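Local structure of proteasome accessory factor B/C (PafBC) (Paenarthrobacter aurescens, 6SJ9) at residues P162-Y167 with E175-V180; G477-Q482 with Y528-T533; V588-T593 with G637-L642. The protein regulates transcription in the bacterial DNA damage response, probably binding DNA through its winged helix-turn-helix domains. All coordinates share one frame; numbering follows the deposited sequence.

The three contacts follow one another along the chain without overlap and sample both halves of a duplicated architecture. Contact 1 is a hairpin in the first WYL domain, contact 2 fastens a loop to a hairpin of the second WYL domain, and contact 3 joins two strands of the second WCX domain. Contacts 1 and 2 sit on opposite sides of the chain's centre, their centres about 50 Å apart, although both concern WYL domains. Contacts 1 and 3 come closer, with nearest atoms about 14 Å apart, while contacts 2 and 3 stay about 23 Å apart at their nearest atoms. The potassium ion, held around Leu-16, Thr-18, Ile-81, Lys-83 and Ser-85, belongs to none of them.

Contact 1 (P162-Y167 with E175-V180); sequences PIRFGY and EEVREV
Arg-164 and Glu-179 lie side by side on one face of an antiparallel strand pair, pointing the same way, and their charged ends meet side-on. NE of Arg-164 reaches OE1 of Glu-179 at 3.1 Å, on its syn lone pair and near the guanidinium plane; NH2 of Arg-164 takes OE2 of Glu-179 at 2.8 Å, tilted from both planes. The two groups are turned 70° against each other, a twisted two-nitrogen grip rather than a flat one. A water at 2.8 Å from Glu-179 OE2 also donates to Ile-163 O, tying the carboxylate to the backbone. Val-177 CG1 packs on Arg-164 CG.

On the other face Ile-163, Phe-165 and Tyr-167 meet Arg-178 and Val-180. CB of Arg-178 sits over one face of the Phe-165 ring, toward its rim, while Val-180 CG2 meets Phe-165 CE2 at 3.8 Å. With chi1 at 52°, the ring is folded over its own backbone, and this brings it to both neighbours. Arg-178 CG presses on Tyr-167 CB at 3.5 Å; the Arg-178 guanidinium goes on to a salt bridge with Asp-198. Phe-207 meets both aromatic rings edge-to-face.

Paired backbone bonds such as Arg-178 N to Phe-165 O (2.8 Å) zip the strands together, Gly-166 facing Val-177 in a non-hydrogen-bonded pair. This is the beta hairpin of strands 163-168 and 175-188, within the Sm-like sheet of the first WYL domain.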
ATOM      1  N   PRO A 162      12.553  27.897 -11.000  1.00 38.74           N
ATOM      2  CA  PRO A 162      13.547  26.893 -11.396  1.00 38.39           C
ATOM      3  C   PRO A 162      14.112  26.224 -10.136  1.00 41.74           C
ATOM      4  O   PRO A 162      13.913  26.706  -9.004  1.00 40.36           O
ATOM      5  CB  PRO A 162      14.603  27.701 -12.172  1.00 37.15           C
ATOM      6  CG  PRO A 162      14.437  29.114 -11.678  1.00 40.12           C
ATOM      7  CD  PRO A 162      13.047  29.302 -11.061  1.00 36.76           C
ATOM      8  N   ILE A 163      14.802  25.094 -10.330  1.00 39.32           N
ATOM      9  CA  ILE A 163      15.355  24.312  -9.227  1.00 39.88           C
ATOM     10  C   ILE A 163      16.810  23.952  -9.523  1.00 43.32           C
ATOM     11  O   ILE A 163      17.300  24.070 -10.650  1.00 43.69           O
ATOM     12  CB  ILE A 163      14.574  22.989  -8.955  1.00 39.17           C
ATOM     13  CG1 ILE A 163      14.652  22.074 -10.169  1.00 36.67           C
ATOM     14  CG2 ILE A 163      13.125  23.291  -8.647  1.00 35.95           C
ATOM     15  CD1 ILE A 163      13.873  20.733 -10.001  1.00 40.09           C
ATOM     16  N   ARG A 164      17.496  23.503  -8.476  1.00 44.35           N
ATOM     17  CA  ARG A 164      18.838  22.945  -8.599  1.00 47.12           C
ATOM     18  C   ARG A 164      18.965  21.732  -7.684  1.00 50.52           C
ATOM     19  O   ARG A 164      18.324  21.647  -6.629  1.00 54.88           O
ATOM     20  CB  ARG A 164      19.900  24.031  -8.335  1.00 49.08           C
ATOM     21  CG  ARG A 164      20.843  23.867  -7.158  1.00 50.79           C
ATOM     22  CD  ARG A 164      21.334  25.239  -6.690  1.00 50.39           C
ATOM     23  NE  ARG A 164      21.543  26.106  -7.843  1.00 54.24           N
ATOM     24  CZ  ARG A 164      21.485  27.446  -7.823  1.00 53.63           C
ATOM     25  NH1 ARG A 164      21.214  28.122  -6.696  1.00 47.71           N
ATOM     26  NH2 ARG A 164      21.655  28.126  -8.964  1.00 54.88           N
ATOM     27  N   PHE A 165      19.775  20.767  -8.110  1.00 53.71           N
ATOM     28  CA  PHE A 165      19.951  19.531  -7.348  1.00 52.51           C
ATOM     29  C   PHE A 165      21.189  18.804  -7.840  1.00 53.63           C
ATOM     30  O   PHE A 165      21.643  18.996  -8.984  1.00 52.66           O
ATOM     31  CB  PHE A 165      18.775  18.551  -7.438  1.00 51.29           C
ATOM     32  CG  PHE A 165      18.369  18.240  -8.838  1.00 51.94           C
ATOM     33  CD1 PHE A 165      18.923  17.143  -9.519  1.00 52.38           C
ATOM     34  CD2 PHE A 165      17.481  19.083  -9.514  1.00 43.88           C
ATOM     35  CE1 PHE A 165      18.553  16.900 -10.853  1.00 50.37           C
ATOM     36  CE2 PHE A 165      17.107  18.822 -10.820  1.00 43.27           C
ATOM     37  CZ  PHE A 165      17.651  17.762 -11.504  1.00 42.15           C
ATOM     38  N   GLY A 166      21.753  18.003  -6.933  1.00 54.33           N
ATOM     39  CA  GLY A 166      22.845  17.126  -7.307  1.00 53.11           C
ATOM     40  C   GLY A 166      22.342  15.943  -8.118  1.00 53.77           C
ATOM     41  O   GLY A 166      21.338  15.319  -7.788  1.00 54.64           O
ATOM     42  N   TYR A 167      23.053  15.629  -9.193  1.00 56.46           N
ATOM     43  CA  TYR A 167      22.630  14.553 -10.074  1.00 57.10           C
ATOM     44  C   TYR A 167      23.816  13.685 -10.458  1.00 64.69           C
ATOM     45  O   TYR A 167      24.812  14.190 -10.983  1.00 67.62           O
ATOM     46  CB  TYR A 167      21.956  15.062 -11.341  1.00 50.68           C
ATOM     47  CG  TYR A 167      21.233  13.936 -12.000  1.00 48.24           C
ATOM     48  CD1 TYR A 167      20.130  13.380 -11.381  1.00 47.18           C
ATOM     49  CD2 TYR A 167      21.633  13.436 -13.224  1.00 52.83           C
ATOM     50  CE1 TYR A 167      19.428  12.357 -11.949  1.00 50.05           C
ATOM     51  CE2 TYR A 167      20.940  12.368 -13.815  1.00 53.03           C
ATOM     52  CZ  TYR A 167      19.844  11.836 -13.160  1.00 51.00           C
ATOM     53  OH  TYR A 167      19.127  10.802 -13.689  1.00 49.39           O
ATOM     54  N   GLU A 175      29.330  13.468  -9.744  1.00134.48           N
ATOM     55  CA  GLU A 175      28.159  14.106  -9.168  1.00114.17           C
ATOM     56  C   GLU A 175      28.164  15.550  -9.634  1.00103.11           C
ATOM     57  O   GLU A 175      29.183  16.238  -9.548  1.00102.82           O
ATOM     58  CB  GLU A 175      28.156  14.009  -7.647  1.00105.84           C
ATOM     59  CG  GLU A 175      27.134  14.920  -6.984  1.00103.01           C
ATOM     60  CD  GLU A 175      27.033  14.693  -5.484  1.00105.64           C
ATOM     61  OE1 GLU A 175      27.730  13.785  -4.967  1.00109.39           O
ATOM     62  OE2 GLU A 175      26.237  15.401  -4.824  1.00103.32           O
ATOM     63  N   GLU A 176      27.028  16.021 -10.105  1.00 95.08           N
ATOM     64  CA  GLU A 176      26.968  17.295 -10.800  1.00 91.02           C
ATOM     65  C   GLU A 176      25.684  18.014 -10.435  1.00 78.49           C
ATOM     66  O   GLU A 176      24.620  17.392 -10.354  1.00 69.06           O
ATOM     67  CB  GLU A 176      27.055  17.072 -12.315  1.00 97.71           C
ATOM     68  CG  GLU A 176      27.082  18.316 -13.162  1.00104.23           C
ATOM     69  CD  GLU A 176      27.124  17.979 -14.647  1.00110.93           C
ATOM     70  OE1 GLU A 176      27.069  16.767 -14.974  1.00113.77           O
ATOM     71  OE2 GLU A 176      27.195  18.916 -15.482  1.00112.38           O
ATOM     72  N   VAL A 177      25.806  19.312 -10.150  1.00 75.50           N
ATOM     73  CA  VAL A 177      24.650  20.130  -9.811  1.00 65.29           C
ATOM     74  C   VAL A 177      23.997  20.566 -11.111  1.00 58.04           C
ATOM     75  O   VAL A 177      24.643  21.171 -11.971  1.00 56.81           O
ATOM     76  CB  VAL A 177      25.069  21.346  -8.967  1.00 66.10           C
ATOM     77  CG1 VAL A 177      23.877  22.261  -8.685  1.00 57.87           C
ATOM     78  CG2 VAL A 177      25.691  20.882  -7.653  1.00 66.49           C
ATOM     79  N   ARG A 178      22.706  20.284 -11.249  1.00 53.25           N
ATOM     80  CA  ARG A 178      21.967  20.612 -12.458  1.00 48.77           C
ATOM     81  C   ARG A 178      21.004  21.756 -12.156  1.00 47.54           C
ATOM     82  O   ARG A 178      20.441  21.827 -11.053  1.00 48.49           O
ATOM     83  CB  ARG A 178      21.193  19.395 -12.938  1.00 49.31           C
ATOM     84  CG  ARG A 178      22.045  18.097 -13.035  1.00 54.08           C
ATOM     85  CD  ARG A 178      23.165  18.268 -14.057  1.00 57.37           C
ATOM     86  NE  ARG A 178      22.635  18.273 -15.427  1.00 62.24           N
ATOM     87  CZ  ARG A 178      22.504  17.148 -16.163  1.00 63.19           C
ATOM     88  NH1 ARG A 178      22.011  17.165 -17.414  1.00 59.61           N
ATOM     89  NH2 ARG A 178      22.882  15.989 -15.637  1.00 60.54           N
ATOM     90  N   GLU A 179      20.813  22.636 -13.145  1.00 43.79           N
ATOM     91  CA  GLU A 179      19.925  23.788 -13.033  1.00 47.35           C
ATOM     92  C   GLU A 179      18.794  23.531 -13.995  1.00 46.61           C
ATOM     93  O   GLU A 179      19.017  23.488 -15.216  1.00 44.30           O
ATOM     94  CB  GLU A 179      20.618  25.094 -13.419  1.00 49.38           C
ATOM     95  CG  GLU A 179      21.997  25.323 -12.798  1.00 52.18           C
ATOM     96  CD  GLU A 179      21.904  25.756 -11.349  1.00 51.77           C
ATOM     97  OE1 GLU A 179      22.887  25.557 -10.626  1.00 54.71           O
ATOM     98  OE2 GLU A 179      20.839  26.284 -10.933  1.00 50.67           O
ATOM     99  N   VAL A 180      17.599  23.341 -13.448  1.00 39.18           N
ATOM    100  CA  VAL A 180      16.500  22.813 -14.226  1.00 41.94           C
ATOM    101  C   VAL A 180      15.266  23.687 -14.048  1.00 37.50           C
ATOM    102  O   VAL A 180      14.919  24.068 -12.930  1.00 37.04           O
ATOM    103  CB  VAL A 180      16.241  21.344 -13.807  1.00 41.73           C
ATOM    104  CG1 VAL A 180      15.028  20.800 -14.456  1.00 37.60           C
ATOM    105  CG2 VAL A 180      17.441  20.482 -14.176  1.00 39.54           C
TER
HETATM  106  O   HOH W   1      18.249  26.479 -11.863  1.00 39.34           O

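Contact 2 (G477-Q482 with Y528-T533); sequences GSVSGQ and YSLDST
An ST turn and ST motif at Ser-478 shape the loop that leans on the hairpin strand of the second WYL domain, where Val-479 meets Ser-529. Ser-478 OG accepts from two backbone amides at once, Ser-480 N at 3.0 Å and Gly-481 N at 2.7 Å, and so curls the loop after helix 472-476. A type I' beta turn from Leu-530 to Thr-533 links strands 517-530 and 533-540 of the hairpin.

A direct backbone hydrogen bond joins the two pieces: Ser-529 N donates to Val-479 O at 2.9 Å. It is straight at the hydrogen (166°) but approaches from above the carbonyl plane. In return, Val-479 CA offers a CA-H...O contact to Ser-529 O. The valine side chain continues into an apolar patch, its CG1 near Leu-530 CD2, and both residues touch Met-439 of helix 427-441.

Farther along, Gln-482 CB packs against Ser-529 CB at 3.7 Å. Bent at chi2 (74°), the glutamine chain then lays its amide alongside the turn, with OE1 at 3.4 Å from Ser-532 CA. Between loop and strand, a water donates to Ser-478 O at 2.7 Å and also hydrogen-bonds Ser-529 OG, again at 2.7 Å.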
ATOM      1  N   GLY A 477     -12.574 -12.477  -0.135  1.00 49.75           N
ATOM      2  CA  GLY A 477     -13.348 -11.382  -0.709  1.00 45.00           C
ATOM      3  C   GLY A 477     -14.458 -10.889   0.198  1.00 50.08           C
ATOM      4  O   GLY A 477     -15.232 -10.011  -0.187  1.00 54.26           O
ATOM      5  N   SER A 478     -14.559 -11.444   1.404  1.00 47.46           N
ATOM      6  CA  SER A 478     -15.592 -11.080   2.362  1.00 53.29           C
ATOM      7  C   SER A 478     -14.993 -10.420   3.603  1.00 51.84           C
ATOM      8  O   SER A 478     -13.942 -10.825   4.101  1.00 49.36           O
ATOM      9  CB  SER A 478     -16.365 -12.346   2.776  1.00 56.46           C
ATOM     10  OG  SER A 478     -17.308 -12.084   3.787  1.00 59.88           O
ATOM     11  N   VAL A 479     -15.729  -9.473   4.164  1.00 51.32           N
ATOM     12  CA  VAL A 479     -15.384  -8.881   5.452  1.00 54.92           C
ATOM     13  C   VAL A 479     -16.331  -9.372   6.544  1.00 55.07           C
ATOM     14  O   VAL A 479     -16.329  -8.836   7.655  1.00 55.19           O
ATOM     15  CB  VAL A 479     -15.345  -7.341   5.385  1.00 51.55           C
ATOM     16  CG1 VAL A 479     -14.328  -6.889   4.366  1.00 50.61           C
ATOM     17  CG2 VAL A 479     -16.725  -6.848   4.986  1.00 48.18           C
ATOM     18  N   SER A 480     -17.127 -10.404   6.256  1.00 56.76           N
ATOM     19  CA  SER A 480     -18.091 -10.920   7.229  1.00 62.47           C
ATOM     20  C   SER A 480     -18.280 -12.438   7.229  1.00 61.86           C
ATOM     21  O   SER A 480     -18.843 -12.966   8.186  1.00 66.42           O
ATOM     22  CB  SER A 480     -19.457 -10.278   7.003  1.00 63.25           C
ATOM     23  OG  SER A 480     -20.063 -10.981   5.942  1.00 67.21           O
ATOM     24  N   GLY A 481     -17.958 -13.165   6.190  1.00 66.21           N
ATOM     25  CA  GLY A 481     -18.388 -14.567   6.237  1.00 68.55           C
ATOM     26  C   GLY A 481     -17.551 -15.525   7.069  1.00 67.54           C
ATOM     27  O   GLY A 481     -18.014 -16.627   7.362  1.00 68.38           O
ATOM     28  N   GLN A 482     -16.365 -15.114   7.500  1.00 67.47           N
ATOM     29  CA  GLN A 482     -15.429 -16.026   8.133  1.00 70.43           C
ATOM     30  C   GLN A 482     -16.083 -16.763   9.299  1.00 67.19           C
ATOM     31  O   GLN A 482     -16.869 -16.196  10.062  1.00 68.52           O
ATOM     32  CB  GLN A 482     -14.208 -15.228   8.594  1.00 78.85           C
ATOM     33  CG  GLN A 482     -13.199 -15.969   9.455  1.00 90.29           C
ATOM     34  CD  GLN A 482     -12.355 -16.968   8.652  1.00100.49           C
ATOM     35  OE1 GLN A 482     -12.142 -16.801   7.438  1.00103.45           O
ATOM     36  NE2 GLN A 482     -11.857 -17.996   9.334  1.00104.21           N
ATOM     37  N   TYR A 528     -16.058  -7.314  12.036  1.00 40.18           N
ATOM     38  CA  TYR A 528     -15.632  -7.596  10.658  1.00 39.91           C
ATOM     39  C   TYR A 528     -14.422  -8.516  10.711  1.00 44.46           C
ATOM     40  O   TYR A 528     -13.713  -8.566  11.727  1.00 38.98           O
ATOM     41  CB  TYR A 528     -15.315  -6.294   9.877  1.00 34.04           C
ATOM     42  CG  TYR A 528     -14.189  -5.524  10.520  1.00 35.87           C
ATOM     43  CD1 TYR A 528     -14.426  -4.740  11.648  1.00 35.87           C
ATOM     44  CD2 TYR A 528     -12.894  -5.596  10.038  1.00 35.04           C
ATOM     45  CE1 TYR A 528     -13.366  -4.039  12.263  1.00 32.83           C
ATOM     46  CE2 TYR A 528     -11.866  -4.922  10.617  1.00 36.52           C
ATOM     47  CZ  TYR A 528     -12.097  -4.129  11.745  1.00 35.02           C
ATOM     48  OH  TYR A 528     -11.026  -3.451  12.325  1.00 35.97           O
ATOM     49  N   SER A 529     -14.229  -9.299   9.633  1.00 46.19           N
ATOM     50  CA  SER A 529     -13.077 -10.181   9.525  1.00 48.31           C
ATOM     51  C   SER A 529     -12.176  -9.792   8.367  1.00 47.54           C
ATOM     52  O   SER A 529     -12.639  -9.283   7.350  1.00 51.71           O
ATOM     53  CB  SER A 529     -13.511 -11.639   9.376  1.00 52.75           C
ATOM     54  OG  SER A 529     -14.488 -11.709   8.372  1.00 58.90           O
ATOM     55  N   LEU A 530     -10.901 -10.120   8.513  1.00 47.98           N
ATOM     56  CA  LEU A 530      -9.874  -9.891   7.505  1.00 54.94           C
ATOM     57  C   LEU A 530      -8.819 -10.964   7.653  1.00 56.99           C
ATOM     58  O   LEU A 530      -8.344 -11.187   8.770  1.00 54.96           O
ATOM     59  CB  LEU A 530      -9.152  -8.552   7.678  1.00 56.50           C
ATOM     60  CG  LEU A 530      -9.879  -7.275   7.429  1.00 58.87           C
ATOM     61  CD1 LEU A 530      -8.928  -6.155   7.729  1.00 60.36           C
ATOM     62  CD2 LEU A 530     -10.294  -7.310   5.993  1.00 55.99           C
ATOM     63  N   ASP A 531      -8.449 -11.620   6.554  1.00 61.08           N
ATOM     64  CA  ASP A 531      -7.376 -12.618   6.615  1.00 60.73           C
ATOM     65  C   ASP A 531      -7.663 -13.660   7.691  1.00 57.36           C
ATOM     66  O   ASP A 531      -6.846 -13.889   8.578  1.00 57.74           O
ATOM     67  CB  ASP A 531      -6.012 -11.956   6.869  1.00 64.52           C
ATOM     68  CG  ASP A 531      -4.837 -12.919   6.610  1.00 69.85           C
ATOM     69  OD1 ASP A 531      -5.063 -13.955   5.940  1.00 72.35           O
ATOM     70  OD2 ASP A 531      -3.713 -12.677   7.110  1.00 71.43           O
ATOM     71  N   SER A 532      -8.888 -14.186   7.686  1.00 52.12           N
ATOM     72  CA  SER A 532      -9.351 -15.200   8.636  1.00 59.23           C
ATOM     73  C   SER A 532      -9.344 -14.728  10.105  1.00 56.23           C
ATOM     74  O   SER A 532      -9.418 -15.558  11.015  1.00 58.98           O
ATOM     75  CB  SER A 532      -8.514 -16.472   8.507  1.00 66.57           C
ATOM     76  OG  SER A 532      -8.613 -16.966   7.184  1.00 76.55           O
ATOM     77  N   THR A 533      -9.298 -13.409  10.371  1.00 53.99           N
ATOM     78  CA  THR A 533      -9.299 -12.867  11.730  1.00 49.97           C
ATOM     79  C   THR A 533     -10.491 -11.960  11.991  1.00 46.65           C
ATOM     80  O   THR A 533     -10.795 -11.070  11.184  1.00 41.53           O
ATOM     81  CB  THR A 533      -7.994 -12.121  12.003  1.00 53.07           C
ATOM     82  OG1 THR A 533      -6.907 -12.977  11.657  1.00 58.93           O
ATOM     83  CG2 THR A 533      -7.867 -11.721  13.462  1.00 51.66           C
TER
HETATM   84  O   HOH W   2     -13.740 -12.734   5.946  1.00 59.57           O

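Contact 3 (V588-T593 with G637-L642); sequences VCLELT and GSVRIL
Extended throughout, with chi1 at 179°, the Glu-591 side chain runs beside that of Arg-640, whose chi1 of 62° sets CG between its own N and carbonyl carbon and whose chain bends at chi3. The two therefore travel the same way: Arg-640 CG touches Glu-591 CB at 3.5 Å, and Glu-591 OE1 meets Arg-640 NH1 in a loose 3.5 Å salt bridge. Arg-640 NH1 also donates to Pro-325 O, and Leu-642 CD2 lies over one guanidinium face toward its rim. With an alanine here in place of Arg-640, the Glu-591 carboxylate would probably lose its charged neighbour, Pro-325 O its donor, and Glu-591 CB the aliphatic cover of the arginine chain.

These residues form a hydrogen-bonded antiparallel pair joining inner strand 586-592 to edge strand 639-643 of the four-stranded sheet (order 2-3-1-4) in the second WCX domain, a ferredoxin-like arrangement. On the face toward helix 627-634, Leu-590 CD2 meets Val-639 CG1 at 4.0 Å, Leu-592 CD2 lies 3.9 Å from Val-639 CG2, and Val-588 CG1 touches Ile-641 CG2. At the far end Thr-593 N donates to Ser-638 O at 3.0 Å, while OG1 of Thr-593 rests on Ser-638 CB at 3.3 Å.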
ATOM      1  N   VAL A 588       7.930   6.400  19.481  1.00 56.84           N
ATOM      2  CA  VAL A 588       9.333   6.597  19.129  1.00 57.42           C
ATOM      3  C   VAL A 588       9.510   8.046  18.708  1.00 58.84           C
ATOM      4  O   VAL A 588       8.618   8.631  18.092  1.00 59.64           O
ATOM      5  CB  VAL A 588       9.785   5.648  18.002  1.00 56.09           C
ATOM      6  CG1 VAL A 588      11.203   5.926  17.616  1.00 54.62           C
ATOM      7  CG2 VAL A 588       9.604   4.192  18.412  1.00 54.81           C
ATOM      8  N   CYS A 589      10.612   8.654  19.111  1.00 59.55           N
ATOM      9  CA  CYS A 589      10.974   9.998  18.690  1.00 59.77           C
ATOM     10  C   CYS A 589      12.119   9.884  17.692  1.00 60.62           C
ATOM     11  O   CYS A 589      13.133   9.253  17.996  1.00 62.42           O
ATOM     12  CB  CYS A 589      11.371  10.847  19.897  1.00 64.39           C
ATOM     13  SG  CYS A 589      11.733  12.519  19.440  1.00 70.28           S
ATOM     14  N   LEU A 590      11.925  10.433  16.489  1.00 58.06           N
ATOM     15  CA  LEU A 590      12.853  10.349  15.365  1.00 54.39           C
ATOM     16  C   LEU A 590      13.428  11.720  15.085  1.00 53.91           C
ATOM     17  O   LEU A 590      12.763  12.730  15.321  1.00 54.14           O
ATOM     18  CB  LEU A 590      12.150   9.875  14.062  1.00 50.03           C
ATOM     19  CG  LEU A 590      11.413   8.557  14.039  1.00 47.66           C
ATOM     20  CD1 LEU A 590      10.700   8.318  12.689  1.00 48.46           C
ATOM     21  CD2 LEU A 590      12.328   7.414  14.395  1.00 51.64           C
ATOM     22  N   GLU A 591      14.642  11.756  14.534  1.00 56.11           N
ATOM     23  CA  GLU A 591      15.112  12.912  13.780  1.00 55.05           C
ATOM     24  C   GLU A 591      15.150  12.538  12.298  1.00 54.35           C
ATOM     25  O   GLU A 591      15.653  11.476  11.932  1.00 52.86           O
ATOM     26  CB  GLU A 591      16.491  13.392  14.213  1.00 56.76           C
ATOM     27  CG  GLU A 591      16.958  14.592  13.378  1.00 60.17           C
ATOM     28  CD  GLU A 591      18.290  15.164  13.833  1.00 64.16           C
ATOM     29  OE1 GLU A 591      18.851  14.650  14.820  1.00 66.60           O
ATOM     30  OE2 GLU A 591      18.788  16.109  13.193  1.00 65.01           O
ATOM     31  N   LEU A 592      14.603  13.411  11.466  1.00 53.83           N
ATOM     32  CA  LEU A 592      14.543  13.268  10.024  1.00 51.59           C
ATOM     33  C   LEU A 592      15.372  14.358   9.371  1.00 52.11           C
ATOM     34  O   LEU A 592      15.330  15.514   9.799  1.00 52.40           O
ATOM     35  CB  LEU A 592      13.082  13.369   9.533  1.00 49.83           C
ATOM     36  CG  LEU A 592      12.076  12.383  10.161  1.00 51.13           C
ATOM     37  CD1 LEU A 592      10.671  12.645   9.704  1.00 48.40           C
ATOM     38  CD2 LEU A 592      12.442  10.928   9.875  1.00 50.90           C
ATOM     39  N   THR A 593      16.105  14.001   8.323  1.00 55.64           N
ATOM     40  CA  THR A 593      16.707  15.000   7.447  1.00 56.13           C
ATOM     41  C   THR A 593      15.654  15.621   6.528  1.00 55.11           C
ATOM     42  O   THR A 593      14.546  15.105   6.380  1.00 50.58           O
ATOM     43  CB  THR A 593      17.789  14.364   6.591  1.00 60.74           C
ATOM     44  OG1 THR A 593      17.171  13.401   5.721  1.00 63.45           O
ATOM     45  CG2 THR A 593      18.870  13.670   7.469  1.00 62.61           C
ATOM     46  N   GLY A 637      20.356   6.957   6.529  1.00 57.87           N
ATOM     47  CA  GLY A 637      20.817   8.266   6.945  1.00 62.12           C
ATOM     48  C   GLY A 637      19.756   9.352   7.012  1.00 61.52           C
ATOM     49  O   GLY A 637      20.011  10.397   7.602  1.00 63.73           O
ATOM     50  N   SER A 638      18.577   9.148   6.460  1.00 59.78           N
ATOM     51  CA  SER A 638      17.588  10.209   6.591  1.00 56.94           C
ATOM     52  C   SER A 638      16.798  10.097   7.890  1.00 53.90           C
ATOM     53  O   SER A 638      16.043  11.021   8.236  1.00 54.19           O
ATOM     54  CB  SER A 638      16.655  10.188   5.390  1.00 55.13           C
ATOM     55  OG  SER A 638      15.848   9.055   5.514  1.00 57.65           O
ATOM     56  N   VAL A 639      17.027   9.034   8.659  1.00 51.18           N
ATOM     57  CA  VAL A 639      16.322   8.774   9.905  1.00 51.83           C
ATOM     58  C   VAL A 639      17.303   8.362  10.982  1.00 52.70           C
ATOM     59  O   VAL A 639      18.262   7.632  10.717  1.00 54.58           O
ATOM     60  CB  VAL A 639      15.286   7.649   9.761  1.00 56.30           C
ATOM     61  CG1 VAL A 639      14.435   7.617  10.991  1.00 59.03           C
ATOM     62  CG2 VAL A 639      14.431   7.874   8.546  1.00 58.46           C
ATOM     63  N   ARG A 640      17.032   8.793  12.208  1.00 52.55           N
ATOM     64  CA  ARG A 640      17.690   8.254  13.381  1.00 57.40           C
ATOM     65  C   ARG A 640      16.670   8.177  14.505  1.00 61.45           C
ATOM     66  O   ARG A 640      15.667   8.908  14.509  1.00 59.46           O
ATOM     67  CB  ARG A 640      18.909   9.125  13.763  1.00 57.80           C
ATOM     68  CG  ARG A 640      18.540  10.576  14.137  1.00 56.28           C
ATOM     69  CD  ARG A 640      19.798  11.468  14.544  1.00 63.15           C
ATOM     70  NE  ARG A 640      20.582  10.948  15.656  1.00 67.81           N
ATOM     71  CZ  ARG A 640      21.447  11.677  16.379  1.00 71.70           C
ATOM     72  NH1 ARG A 640      21.635  12.975  16.131  1.00 68.23           N
ATOM     73  NH2 ARG A 640      22.144  11.096  17.345  1.00 71.59           N
ATOM     74  N   ILE A 641      16.914   7.271  15.443  1.00 63.05           N
ATOM     75  CA  ILE A 641      16.073   7.123  16.625  1.00 63.48           C
ATOM     76  C   ILE A 641      16.710   7.914  17.772  1.00 64.33           C
ATOM     77  O   ILE A 641      17.889   7.721  18.082  1.00 63.13           O
ATOM     78  CB  ILE A 641      15.879   5.648  17.005  1.00 64.42           C
ATOM     79  CG1 ILE A 641      15.213   4.889  15.869  1.00 63.18           C
ATOM     80  CG2 ILE A 641      14.981   5.539  18.210  1.00 67.93           C
ATOM     81  CD1 ILE A 641      15.318   3.434  16.021  1.00 62.65           C
ATOM     82  N   LEU A 642      15.952   8.857  18.346  1.00 65.80           N
ATOM     83  CA  LEU A 642      16.394   9.618  19.518  1.00 70.49           C
ATOM     84  C   LEU A 642      15.968   8.969  20.836  1.00 73.19           C
ATOM     85  O   LEU A 642      16.782   8.814  21.743  1.00 74.73           O
ATOM     86  CB  LEU A 642      15.820  11.043  19.442  1.00 63.87           C
ATOM     87  CG  LEU A 642      16.177  11.776  18.144  1.00 58.68           C
ATOM     88  CD1 LEU A 642      15.644  13.169  18.127  1.00 60.17           C
ATOM     89  CD2 LEU A 642      17.675  11.816  17.989  1.00 56.36           C
TER